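Local coordinates for protein 3,4-dihydroxybenzoate decarboxylase (Enterobacter cloacae, PDB 5NY5) that probably catalyses the reversible decarboxylation of 3,4-dihydroxybenzoate to catechol with prenylated FMN and a metal ion, as a member of the UbiD family, at residues N140-C150 and E277-P288; R177-A185 and N298-V306. One frame throughout, in Å; residues are numbered along the deposited sequence.

Contact 1: N140-C150 and E277-P288; sequences NTPIDAGPFFC and EDQHTNTGHAMP
Selenomethionine Met287 lies over one face of the Phe148 ring, a Met-aromatic contact with SE 4.0 Å from the ring centroid and CG over the same face as a CH-pi donor. The pair belongs to the flavin-binding domain of the UbiD fold, where the loop leading into strand 148-157 meets the hairpin strand 285-288. The selenium of Met287 lies 3.5 Å from Cys150 SG, and the bend at chi3 (91°) turns CE to 3.8 Å from Cys150 SG; the side chain touches Arg171, a residue that binds prenylated FMN, absent from this model. The Glu277 side chain runs at about a right angle to that of Phe148, its carboxylate turned well out of the ring plane, with OE2 at the ring edge, 3.3 Å from Phe148 CZ; OE1 accepts from Asn298 N. Ala145 N donates to Ala286 O almost straight (169°), and Thr283 OG1 gives a bond to Ile143 O from above the carbonyl plane. Thr141 CG2 and Pro288 CG meet tip to tip, and the second subunit packs its Pro477 on Ile143. Thr281 OG1, held between its backbone N and carbonyl carbon (chi1 53°), donates to Ala145 O at 2.8 Å.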
loop_
_atom_site.group_PDB
_atom_site.type_symbol
_atom_site.label_atom_id
_atom_site.label_comp_id
_atom_site.label_asym_id
_atom_site.label_seq_id
_atom_site.Cartn_x
_atom_site.Cartn_y
_atom_site.Cartn_z
ATOM N N ASN A 140 41.710 9.728 -14.572
ATOM C CA ASN A 140 41.315 9.073 -13.331
ATOM C C ASN A 140 41.274 7.556 -13.481
ATOM O O ASN A 140 41.739 6.829 -12.596
ATOM C CB ASN A 140 39.966 9.609 -12.859
ATOM C CG ASN A 140 40.108 10.807 -11.943
ATOM O OD1 ASN A 140 39.956 10.693 -10.727
ATOM N ND2 ASN A 140 40.412 11.963 -12.519
ATOM N N THR A 141 40.721 7.060 -14.578
ATOM C CA THR A 141 40.633 5.632 -14.845
ATOM C C THR A 141 41.137 5.349 -16.245
ATOM O O THR A 141 41.126 6.232 -17.112
ATOM C CB THR A 141 39.194 5.110 -14.708
ATOM O OG1 THR A 141 38.384 5.653 -15.756
ATOM C CG2 THR A 141 38.604 5.486 -13.360
ATOM N N PRO A 142 41.591 4.120 -16.510
ATOM C CA PRO A 142 42.016 3.766 -17.872
ATOM C C PRO A 142 40.916 3.874 -18.922
ATOM O O PRO A 142 41.240 3.882 -20.116
ATOM C CB PRO A 142 42.502 2.318 -17.724
ATOM C CG PRO A 142 42.879 2.198 -16.289
ATOM C CD PRO A 142 41.921 3.064 -15.536
ATOM N N ILE A 143 39.644 3.958 -18.529
ATOM C CA ILE A 143 38.547 4.038 -19.489
ATOM C C ILE A 143 38.013 5.460 -19.637
ATOM O O ILE A 143 36.924 5.653 -20.190
ATOM C CB ILE A 143 37.409 3.073 -19.120
ATOM C CG1 ILE A 143 36.717 3.530 -17.837
ATOM C CG2 ILE A 143 37.937 1.654 -18.972
ATOM C CD1 ILE A 143 35.483 2.730 -17.493
ATOM N N ASP A 144 38.749 6.458 -19.157
ATOM C CA ASP A 144 38.326 7.840 -19.320
ATOM C C ASP A 144 38.406 8.257 -20.785
ATOM O O ASP A 144 39.129 7.665 -21.591
ATOM C CB ASP A 144 39.187 8.769 -18.464
ATOM C CG ASP A 144 38.848 8.687 -16.990
ATOM O OD1 ASP A 144 38.101 7.765 -16.596
ATOM O OD2 ASP A 144 39.333 9.544 -16.221
ATOM N N ALA A 145 37.648 9.299 -21.128
ATOM C CA ALA A 145 37.651 9.802 -22.495
ATOM C C ALA A 145 38.995 10.396 -22.888
ATOM O O ALA A 145 39.294 10.487 -24.082
ATOM C CB ALA A 145 36.553 10.847 -22.675
ATOM N N GLY A 146 39.804 10.796 -21.913
ATOM C CA GLY A 146 41.084 11.410 -22.165
ATOM C C GLY A 146 41.550 12.147 -20.931
ATOM O O GLY A 146 40.879 12.141 -19.895
ATOM N N PRO A 147 42.717 12.781 -21.007
ATOM C CA PRO A 147 43.185 13.590 -19.876
ATOM C C PRO A 147 42.191 14.692 -19.547
ATOM O O PRO A 147 41.591 15.298 -20.434
ATOM C CB PRO A 147 44.525 14.152 -20.366
ATOM C CG PRO A 147 44.545 13.918 -21.844
ATOM C CD PRO A 147 43.708 12.711 -22.090
ATOM N N PHE A 148 42.016 14.941 -18.252
ATOM C CA PHE A 148 40.972 15.825 -17.754
ATOM C C PHE A 148 41.546 16.861 -16.801
ATOM O O PHE A 148 42.407 16.548 -15.974
ATOM C CB PHE A 148 39.878 15.032 -17.019
ATOM C CG PHE A 148 38.658 14.748 -17.847
ATOM C CD1 PHE A 148 37.680 15.710 -18.011
ATOM C CD2 PHE A 148 38.478 13.509 -18.438
ATOM C CE1 PHE A 148 36.551 15.450 -18.764
ATOM C CE2 PHE A 148 37.352 13.240 -19.193
ATOM C CZ PHE A 148 36.388 14.214 -19.356
ATOM N N PHE A 149 41.063 18.093 -16.927
ATOM C CA PHE A 149 41.155 19.091 -15.870
ATOM C C PHE A 149 39.795 19.156 -15.191
ATOM O O PHE A 149 38.774 19.321 -15.865
ATOM C CB PHE A 149 41.537 20.468 -16.417
ATOM C CG PHE A 149 42.841 20.495 -17.159
ATOM C CD1 PHE A 149 44.043 20.524 -16.473
ATOM C CD2 PHE A 149 42.867 20.515 -18.543
ATOM C CE1 PHE A 149 45.243 20.555 -17.154
ATOM C CE2 PHE A 149 44.064 20.546 -19.228
ATOM C CZ PHE A 149 45.252 20.567 -18.533
ATOM N N CYS A 150 39.775 19.020 -13.868
ATOM C CA CYS A 150 38.518 18.888 -13.148
ATOM C C CYS A 150 38.182 20.070 -12.253
ATOM O O CYS A 150 37.073 20.113 -11.712
ATOM C CB CYS A 150 38.527 17.605 -12.306
ATOM S SG CYS A 150 38.690 16.103 -13.286
ATOM N N GLU A 277 33.265 13.448 -26.736
ATOM C CA GLU A 277 34.271 13.508 -25.679
ATOM C C GLU A 277 35.360 12.460 -25.873
ATOM O O GLU A 277 36.549 12.752 -25.695
ATOM C CB GLU A 277 33.590 13.341 -24.321
ATOM C CG GLU A 277 34.235 14.111 -23.186
ATOM C CD GLU A 277 33.289 14.312 -22.020
ATOM O OE1 GLU A 277 32.136 13.844 -22.107
ATOM O OE2 GLU A 277 33.692 14.940 -21.020
ATOM N N ASP A 278 34.980 11.240 -26.251
ATOM C CA ASP A 278 35.914 10.127 -26.366
ATOM C C ASP A 278 36.386 9.906 -27.799
ATOM O O ASP A 278 36.616 8.761 -28.203
ATOM C CB ASP A 278 35.277 8.851 -25.819
ATOM C CG ASP A 278 34.055 8.427 -26.611
ATOM O OD1 ASP A 278 33.400 9.302 -27.215
ATOM O OD2 ASP A 278 33.753 7.216 -26.634
ATOM N N GLN A 279 36.552 10.982 -28.573
ATOM C CA GLN A 279 36.886 10.824 -29.986
ATOM C C GLN A 279 38.224 10.121 -30.185
ATOM O O GLN A 279 38.391 9.372 -31.154
ATOM C CB GLN A 279 36.894 12.183 -30.682
ATOM C CG GLN A 279 37.895 13.172 -30.117
ATOM C CD GLN A 279 38.201 14.297 -31.081
ATOM O OE1 GLN A 279 37.869 14.225 -32.262
ATOM N NE2 GLN A 279 38.833 15.353 -30.580
ATOM N N HIS A 280 39.182 10.338 -29.285
ATOM C CA HIS A 280 40.504 9.745 -29.425
ATOM C C HIS A 280 40.662 8.434 -28.667
ATOM O O HIS A 280 41.640 7.716 -28.903
ATOM C CB HIS A 280 41.582 10.730 -28.957
ATOM C CG HIS A 280 41.673 11.972 -29.790
ATOM N ND1 HIS A 280 42.183 11.973 -31.071
ATOM C CD2 HIS A 280 41.326 13.252 -29.523
ATOM C CE1 HIS A 280 42.142 13.200 -31.556
ATOM N NE2 HIS A 280 41.626 13.996 -30.638
ATOM N N THR A 281 39.734 8.100 -27.772
ATOM C CA THR A 281 39.837 6.885 -26.976
ATOM C C THR A 281 38.748 5.866 -27.263
ATOM O O THR A 281 39.009 4.666 -27.163
ATOM C CB THR A 281 39.809 7.225 -25.483
ATOM O OG1 THR A 281 38.658 8.027 -25.197
ATOM C CG2 THR A 281 41.064 7.988 -25.091
ATOM N N ASN A 282 37.538 6.315 -27.604
ATOM C CA ASN A 282 36.421 5.433 -27.952
ATOM C C ASN A 282 36.075 4.468 -26.823
ATOM O O ASN A 282 35.616 3.350 -27.067
ATOM C CB ASN A 282 36.703 4.659 -29.243
ATOM C CG ASN A 282 36.873 5.570 -30.442
ATOM O OD1 ASN A 282 36.297 6.655 -30.499
ATOM N ND2 ASN A 282 37.667 5.129 -31.409
ATOM N N THR A 283 36.289 4.885 -25.577
ATOM C CA THR A 283 35.901 4.065 -24.437
ATOM C C THR A 283 34.416 4.163 -24.123
ATOM O O THR A 283 33.953 3.496 -23.192
ATOM C CB THR A 283 36.708 4.455 -23.194
ATOM O OG1 THR A 283 36.450 5.824 -22.860
ATOM C CG2 THR A 283 38.196 4.269 -23.437
ATOM N N GLY A 284 33.664 4.974 -24.866
ATOM C CA GLY A 284 32.259 5.186 -24.593
ATOM C C GLY A 284 31.959 5.928 -23.313
ATOM O O GLY A 284 30.800 6.289 -23.086
ATOM N N HIS A 285 32.957 6.176 -22.471
ATOM C CA HIS A 285 32.768 6.842 -21.197
ATOM C C HIS A 285 33.503 8.173 -21.184
ATOM O O HIS A 285 34.399 8.425 -21.995
ATOM C CB HIS A 285 33.259 5.971 -20.036
ATOM C CG HIS A 285 32.566 4.650 -19.940
ATOM N ND1 HIS A 285 33.212 3.454 -20.166
ATOM C CD2 HIS A 285 31.282 4.336 -19.651
ATOM C CE1 HIS A 285 32.356 2.460 -20.013
ATOM N NE2 HIS A 285 31.178 2.969 -19.703
ATOM N N ALA A 286 33.109 9.028 -20.244
ATOM C CA ALA A 286 33.767 10.311 -20.056
ATOM C C ALA A 286 34.667 10.266 -18.831
ATOM O O ALA A 286 35.896 10.279 -18.947
ATOM C CB ALA A 286 32.734 11.430 -19.915
HETATM N N MSE A 287 34.055 10.188 -17.657
HETATM C CA MSE A 287 34.776 10.299 -16.402
HETATM C C MSE A 287 33.964 9.690 -15.267
HETATM O O MSE A 287 32.743 9.593 -15.365
HETATM C CB MSE A 287 35.062 11.768 -16.099
HETATM C CG MSE A 287 36.471 12.072 -15.656
HETATM SE SE MSE A 287 36.534 13.818 -14.814
HETATM C CE MSE A 287 36.200 13.290 -12.971
ATOM N N PRO A 288 34.631 9.275 -14.193
ATOM C CA PRO A 288 33.894 8.925 -12.975
ATOM C C PRO A 288 33.083 10.115 -12.484
ATOM O O PRO A 288 33.596 11.229 -12.356
ATOM C CB PRO A 288 35.002 8.546 -11.987
ATOM C CG PRO A 288 36.137 8.126 -12.843
ATOM C CD PRO A 288 36.067 8.970 -14.077
#

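Contact 2: R177-A185 and N298-V306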
loop_
_atom_site.group_PDB
_atom_site.type_symbol
_atom_site.label_atom_id
_atom_site.label_comp_id
_atom_site.label_asym_id
_atom_site.label_seq_id
_atom_site.Cartn_x
_atom_site.Cartn_y
_atom_site.Cartn_z
ATOM N N ARG A 177 46.492 19.429 -29.497
ATOM C CA ARG A 177 47.557 20.268 -28.960
ATOM C C ARG A 177 47.056 21.652 -28.575
ATOM O O ARG A 177 47.677 22.313 -27.737
ATOM C CB ARG A 177 48.696 20.397 -29.974
ATOM C CG ARG A 177 48.233 20.733 -31.380
ATOM C CD ARG A 177 49.287 21.507 -32.156
ATOM N NE ARG A 177 49.221 22.940 -31.883
ATOM C CZ ARG A 177 49.869 23.865 -32.582
ATOM N NH1 ARG A 177 49.747 25.147 -32.265
ATOM N NH2 ARG A 177 50.636 23.509 -33.602
ATOM N N ASP A 178 45.947 22.105 -29.165
ATOM C CA ASP A 178 45.427 23.430 -28.857
ATOM C C ASP A 178 43.911 23.438 -28.702
ATOM O O ASP A 178 43.289 24.495 -28.860
ATOM C CB ASP A 178 45.842 24.435 -29.935
ATOM C CG ASP A 178 45.380 24.028 -31.321
ATOM O OD1 ASP A 178 44.951 22.870 -31.495
ATOM O OD2 ASP A 178 45.457 24.868 -32.242
ATOM N N GLU A 179 43.301 22.294 -28.393
ATOM C CA GLU A 179 41.853 22.185 -28.297
ATOM C C GLU A 179 41.455 21.415 -27.047
ATOM O O GLU A 179 42.104 20.433 -26.674
ATOM C CB GLU A 179 41.267 21.495 -29.535
ATOM C CG GLU A 179 41.521 22.239 -30.834
ATOM C CD GLU A 179 40.966 21.508 -32.036
ATOM O OE1 GLU A 179 40.261 20.495 -31.840
ATOM O OE2 GLU A 179 41.236 21.942 -33.176
ATOM N N LEU A 180 40.379 21.868 -26.409
ATOM C CA LEU A 180 39.790 21.201 -25.259
ATOM C C LEU A 180 38.287 21.093 -25.460
ATOM O O LEU A 180 37.665 21.957 -26.083
ATOM C CB LEU A 180 40.068 21.958 -23.956
ATOM C CG LEU A 180 41.514 22.213 -23.539
ATOM C CD1 LEU A 180 41.575 23.433 -22.641
ATOM C CD2 LEU A 180 42.078 21.004 -22.820
ATOM N N SER A 181 37.705 20.026 -24.921
ATOM C CA SER A 181 36.259 19.855 -24.908
ATOM C C SER A 181 35.732 20.221 -23.528
ATOM O O SER A 181 36.253 19.747 -22.514
ATOM C CB SER A 181 35.868 18.422 -25.268
ATOM O OG SER A 181 36.375 17.500 -24.323
HETATM N N MSE A 182 34.712 21.070 -23.494
HETATM C CA MSE A 182 34.165 21.551 -22.232
HETATM C C MSE A 182 32.641 21.570 -22.247
HETATM O O MSE A 182 32.029 22.189 -23.112
HETATM C CB MSE A 182 34.708 22.947 -21.920
HETATM C CG MSE A 182 33.936 23.703 -20.850
HETATM SE SE MSE A 182 34.911 25.249 -20.162
HETATM C CE MSE A 182 33.393 26.396 -19.745
ATOM N N PHE A 183 32.038 20.884 -21.279
ATOM C CA PHE A 183 30.590 20.852 -21.154
ATOM C C PHE A 183 30.087 22.081 -20.408
ATOM O O PHE A 183 30.745 22.601 -19.503
ATOM C CB PHE A 183 30.144 19.582 -20.428
ATOM C CG PHE A 183 28.679 19.557 -20.094
ATOM C CD1 PHE A 183 27.742 19.229 -21.057
ATOM C CD2 PHE A 183 28.241 19.857 -18.815
ATOM C CE1 PHE A 183 26.395 19.204 -20.752
ATOM C CE2 PHE A 183 26.896 19.835 -18.506
ATOM C CZ PHE A 183 25.972 19.508 -19.475
ATOM N N LEU A 184 28.906 22.546 -20.799
ATOM C CA LEU A 184 28.262 23.680 -20.155
ATOM C C LEU A 184 26.826 23.307 -19.825
ATOM O O LEU A 184 26.119 22.745 -20.665
ATOM C CB LEU A 184 28.298 24.930 -21.045
ATOM C CG LEU A 184 29.653 25.611 -21.278
ATOM C CD1 LEU A 184 30.447 24.934 -22.389
ATOM C CD2 LEU A 184 29.470 27.094 -21.572
ATOM N N ALA A 185 26.403 23.617 -18.602
ATOM C CA ALA A 185 25.051 23.306 -18.163
ATOM C C ALA A 185 24.063 24.291 -18.772
ATOM O O ALA A 185 24.259 25.508 -18.699
ATOM C CB ALA A 185 24.961 23.342 -16.640
ATOM N N ASN A 298 29.980 12.511 -23.783
ATOM C CA ASN A 298 29.048 13.441 -24.410
ATOM C C ASN A 298 29.259 13.432 -25.920
ATOM O O ASN A 298 30.393 13.591 -26.381
ATOM C CB ASN A 298 29.240 14.848 -23.851
ATOM C CG ASN A 298 28.116 15.793 -24.235
ATOM O OD1 ASN A 298 27.695 15.847 -25.391
ATOM N ND2 ASN A 298 27.621 16.545 -23.260
ATOM N N PRO A 299 28.208 13.239 -26.715
ATOM C CA PRO A 299 28.392 13.143 -28.170
ATOM C C PRO A 299 28.651 14.485 -28.841
ATOM O O PRO A 299 29.326 14.540 -29.872
ATOM C CB PRO A 299 27.070 12.530 -28.653
ATOM C CG PRO A 299 26.405 11.988 -27.421
ATOM C CD PRO A 299 26.841 12.879 -26.311
ATOM N N SER A 300 28.123 15.570 -28.278
ATOM C CA SER A 300 28.235 16.900 -28.876
ATOM C C SER A 300 28.735 17.870 -27.811
ATOM O O SER A 300 27.970 18.282 -26.935
ATOM C CB SER A 300 26.898 17.355 -29.454
ATOM O OG SER A 300 27.001 18.636 -30.054
ATOM N N LEU A 301 30.014 18.238 -27.889
ATOM C CA LEU A 301 30.608 19.151 -26.929
ATOM C C LEU A 301 31.234 20.351 -27.627
ATOM O O LEU A 301 31.909 20.191 -28.649
ATOM C CB LEU A 301 31.678 18.448 -26.084
ATOM C CG LEU A 301 31.157 17.719 -24.849
ATOM C CD1 LEU A 301 32.301 17.118 -24.050
ATOM C CD2 LEU A 301 30.341 18.671 -23.997
ATOM N N PRO A 302 31.029 21.557 -27.103
ATOM C CA PRO A 302 31.712 22.727 -27.666
ATOM C C PRO A 302 33.208 22.669 -27.399
ATOM O O PRO A 302 33.654 22.209 -26.345
ATOM C CB PRO A 302 31.054 23.907 -26.943
ATOM C CG PRO A 302 30.509 23.326 -25.690
ATOM C CD PRO A 302 30.103 21.924 -26.018
ATOM N N VAL A 303 33.982 23.145 -28.370
ATOM C CA VAL A 303 35.437 23.059 -28.341
ATOM C C VAL A 303 36.005 24.392 -27.877
ATOM O O VAL A 303 35.578 25.454 -28.344
ATOM C CB VAL A 303 35.995 22.675 -29.723
ATOM C CG1 VAL A 303 37.501 22.868 -29.770
ATOM C CG2 VAL A 303 35.632 21.238 -30.056
ATOM N N ILE A 304 36.960 24.339 -26.954
ATOM C CA ILE A 304 37.729 25.507 -26.547
ATOM C C ILE A 304 39.053 25.483 -27.295
ATOM O O ILE A 304 39.832 24.533 -27.166
ATOM C CB ILE A 304 37.954 25.542 -25.028
ATOM C CG1 ILE A 304 36.701 26.045 -24.317
ATOM C CG2 ILE A 304 39.141 26.427 -24.687
ATOM C CD1 ILE A 304 36.930 26.414 -22.874
ATOM N N LYS A 305 39.300 26.522 -28.089
ATOM C CA LYS A 305 40.562 26.695 -28.800
ATOM C C LYS A 305 41.439 27.614 -27.959
ATOM O O LYS A 305 41.154 28.809 -27.838
ATOM C CB LYS A 305 40.328 27.276 -30.191
ATOM C CG LYS A 305 41.533 27.237 -31.112
ATOM C CD LYS A 305 41.613 25.921 -31.864
ATOM C CE LYS A 305 42.587 26.012 -33.026
ATOM N NZ LYS A 305 42.635 24.757 -33.825
ATOM N N VAL A 306 42.496 27.056 -27.369
ATOM C CA VAL A 306 43.341 27.840 -26.480
ATOM C C VAL A 306 44.197 28.796 -27.297
ATOM O O VAL A 306 44.741 28.435 -28.350
ATOM C CB VAL A 306 44.205 26.918 -25.602
ATOM C CG1 VAL A 306 45.001 25.957 -26.456
ATOM C CG2 VAL A 306 45.136 27.737 -24.719
#
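Ile304 and Leu180 face each other as a hydrogen-bonded antiparallel pair, and here the contact is tight: Ile304 N reaches Leu180 O at 2.6 Å, and Leu180 N returns the bond to Ile304 O, both within the carbonyl planes. On the same buried face Ile304 CD1 lies 3.6 Å from SE of selenomethionine Met182, whose side chain continues onto His170, a cofactor-binding residue. Leu269 of strand 263-269 packs against Ile304 as well. Pro302 slots its CG 3.2 Å from Met182 O and 3.7 Å from Leu184 CD1, while its own carbonyl takes the N-H of Met182 nearly in line with its C=O bond (177° at the oxygen). These strands, 179-182 and 303-311, are neighbours in the curled antiparallel sheet of the UbiD flavin-binding domain. The Phe183-Asn298 end is one solvent side: Leu301 CD2 meets the exposed, cofactor-binding Phe183 ring at its edge and in plane, and Asn298 ND2 approaches obliquely; OD1 of Asn298 closes an Asx turn onto Ser300 N. The Glu179-Lys305 end is the other, looser and charged, its apolar part being Val303 CG1, 4.0 Å from Glu179 CB. In this crystal Lys305 turns at chi2 (87°), with NZ 3.2 Å from both Asp178 OD2 and Glu179 OE2, using the anti lone pair of the latter.

How the contacts relate
Both contacts lie in the same flavin-binding domain, and both reach its curled antiparallel sheet, through strand 148-157 in contact 1 and strands 179-182 and 303-311 in contact 2. Contact 1 is the more buried: a loop against a small hairpin, joined by hydroxyl-to-carbonyl bonds and selenium-aromatic packing, with a second subunit at its margin. Contact 2 is regular strand pairing, apolar on one face and salt-bridged on its partly exposed side, touched by no other chain of the assembly. They meet at Glu277, whose backbone N probably bonds to Asn298 O and whose CD packs on Leu301 CD1; Phe149 also touches Leu180. Each adjoins cofactor-binding residues, contact 2 containing Phe183 and Ala185 themselves.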